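Local coordinates for naphthalene dioxygenase large subunit (Rhodococcus sp., PDB 2B1X), which belongs to the Rieske-type non-haem iron oxygenases and carries a [2Fe-2S] cluster and a mononuclear iron centre in separate domains, at residues E39-H44 and M432-A437. Sequence-based numbering, arbitrary orientation.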
# COMPACT_ATOMS: atom_id res chain seq x y z
N GLU A 39 2.64 21.69 -11.48
CA GLU A 39 3.21 22.54 -12.52
C GLU A 39 3.14 24.03 -12.14
O GLU A 39 4.14 24.77 -12.23
CB GLU A 39 2.47 22.30 -13.82
CG GLU A 39 3.00 23.10 -15.00
CD GLU A 39 2.06 23.07 -16.19
OE1 GLU A 39 1.99 22.00 -16.85
OE2 GLU A 39 1.39 24.10 -16.46
N ARG A 40 1.96 24.49 -11.73
CA ARG A 40 1.71 25.91 -11.65
C ARG A 40 2.30 26.54 -10.41
O ARG A 40 2.69 27.71 -10.47
CB ARG A 40 0.23 26.23 -11.79
CG ARG A 40 -0.22 25.88 -13.18
CD ARG A 40 -1.30 26.70 -13.75
NE ARG A 40 -1.58 26.27 -15.12
CZ ARG A 40 -2.64 26.64 -15.83
NH1 ARG A 40 -3.55 27.48 -15.30
NH2 ARG A 40 -2.77 26.17 -17.07
N ILE A 41 2.41 25.78 -9.32
CA ILE A 41 3.16 26.28 -8.16
C ILE A 41 4.60 25.79 -8.15
O ILE A 41 5.49 26.59 -8.24
CB ILE A 41 2.45 25.96 -6.80
CG1 ILE A 41 1.44 27.07 -6.45
CG2 ILE A 41 3.44 25.91 -5.68
CD1 ILE A 41 0.16 26.98 -7.18
N PHE A 42 4.80 24.47 -8.11
CA PHE A 42 6.14 23.91 -7.88
C PHE A 42 7.05 23.97 -9.09
O PHE A 42 8.28 23.91 -8.96
CB PHE A 42 6.06 22.52 -7.21
CG PHE A 42 5.51 22.57 -5.80
CD1 PHE A 42 4.19 22.16 -5.54
CD2 PHE A 42 6.26 23.09 -4.76
CE1 PHE A 42 3.66 22.26 -4.29
CE2 PHE A 42 5.74 23.19 -3.47
CZ PHE A 42 4.44 22.78 -3.22
N GLY A 43 6.45 24.13 -10.27
CA GLY A 43 7.23 24.39 -11.47
C GLY A 43 7.59 25.85 -11.70
O GLY A 43 8.34 26.16 -12.63
N HIS A 44 7.11 26.76 -10.84
CA HIS A 44 7.42 28.17 -11.04
C HIS A 44 8.04 28.86 -9.82
O HIS A 44 8.96 29.64 -9.96
CB HIS A 44 6.17 28.91 -11.51
CG HIS A 44 5.80 28.58 -12.92
ND1 HIS A 44 5.00 27.50 -13.25
CD2 HIS A 44 6.15 29.16 -14.09
CE1 HIS A 44 4.87 27.44 -14.56
NE2 HIS A 44 5.55 28.45 -15.09
N MET A 432 -3.84 30.89 -5.60
CA MET A 432 -4.92 30.90 -6.58
C MET A 432 -4.53 31.66 -7.85
O MET A 432 -4.82 31.19 -8.95
CB MET A 432 -6.22 31.44 -5.98
CG MET A 432 -6.96 30.44 -5.06
SD MET A 432 -8.58 31.09 -4.56
CE MET A 432 -8.11 32.25 -3.25
N GLN A 433 -3.83 32.79 -7.72
CA GLN A 433 -3.32 33.50 -8.89
C GLN A 433 -2.40 32.59 -9.72
O GLN A 433 -2.51 32.54 -10.95
CB GLN A 433 -2.62 34.81 -8.49
CG GLN A 433 -3.60 35.86 -7.90
CD GLN A 433 -2.91 37.02 -7.22
OE1 GLN A 433 -1.78 36.90 -6.79
NE2 GLN A 433 -3.62 38.16 -7.09
N LEU A 434 -1.51 31.87 -9.04
CA LEU A 434 -0.55 31.01 -9.74
C LEU A 434 -1.25 29.83 -10.43
O LEU A 434 -0.87 29.47 -11.53
CB LEU A 434 0.56 30.53 -8.80
CG LEU A 434 1.61 31.54 -8.35
CD1 LEU A 434 2.58 30.88 -7.39
CD2 LEU A 434 2.40 32.11 -9.56
N MET A 435 -2.25 29.27 -9.75
CA MET A 435 -3.08 28.18 -10.27
C MET A 435 -3.80 28.58 -11.57
O MET A 435 -3.99 27.75 -12.48
CB MET A 435 -4.10 27.75 -9.22
CG MET A 435 -3.57 26.92 -8.07
SD MET A 435 -2.84 25.26 -8.43
CE MET A 435 -4.39 24.30 -8.65
N LEU A 436 -4.22 29.85 -11.64
CA LEU A 436 -4.95 30.36 -12.80
C LEU A 436 -4.06 30.94 -13.90
O LEU A 436 -4.55 31.24 -14.99
CB LEU A 436 -5.98 31.41 -12.38
CG LEU A 436 -7.28 30.90 -11.78
CD1 LEU A 436 -8.05 32.03 -11.03
CD2 LEU A 436 -8.17 30.26 -12.86
N ALA A 437 -2.77 31.11 -13.63
CA ALA A 437 -1.87 31.69 -14.61
C ALA A 437 -1.68 30.75 -15.82
O ALA A 437 -1.11 29.67 -15.69
CB ALA A 437 -0.53 32.06 -13.96
O HOH W 1 1.76 29.64 -12.41
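Arg40 and Ile41, around the C-terminal end of helix 31-40, pack against the last turn of helix 422-436 in a helix-end contact, part polar and part apolar, that brings the N-terminal region against the C-terminal helix. Carbonyls at a helix C-terminus lack the amide partners of the next turn, and a long cationic side chain suits them well. Arg40 NH1 donates to Met435 O at 2.9 Å; the bond is bent (147° at the hydrogen), and the acceptor lies somewhat out of the guanidinium plane. Ala437 O sits over one face of the guanidinium, 3.3 Å from Arg40 NH1 but at a poor angle for bonding, so its attraction is probably electrostatic. A salt bridge from NH1 to Glu438 and a long one from NE to Glu39 OE2 add negative charge around the arginine. Nearer the backbone, Arg40 CB rests 3.4 Å from Leu434 O, while one water donates to both Arg40 O and Leu434 O and so joins two carbonyls that could not bond directly.

The apolar half is buried. With chi1 at -87°, Ile41 CG1 lies beside the backbone N and carries CD1 to the helix, where it reaches Met435 SD at 3.7 Å and Leu434 CB at 3.9 Å. Met435 starts away from Arg40 and Ile41, but its flexible chain, bent at chi2 and chi3, brings the sulfur back to Ile41, and the side chain also touches Val36 and Leu10. Ile41 CG2, the branch anti to N, covers the centre of the Phe42 ring, a CH-pi arrangement. Distant from both metal centres, an arginine bonded to a last-turn helix carbonyl and a small apolar cluster join the N-terminal region to the C-terminal helix of a Rieske-type oxygenase large subunit.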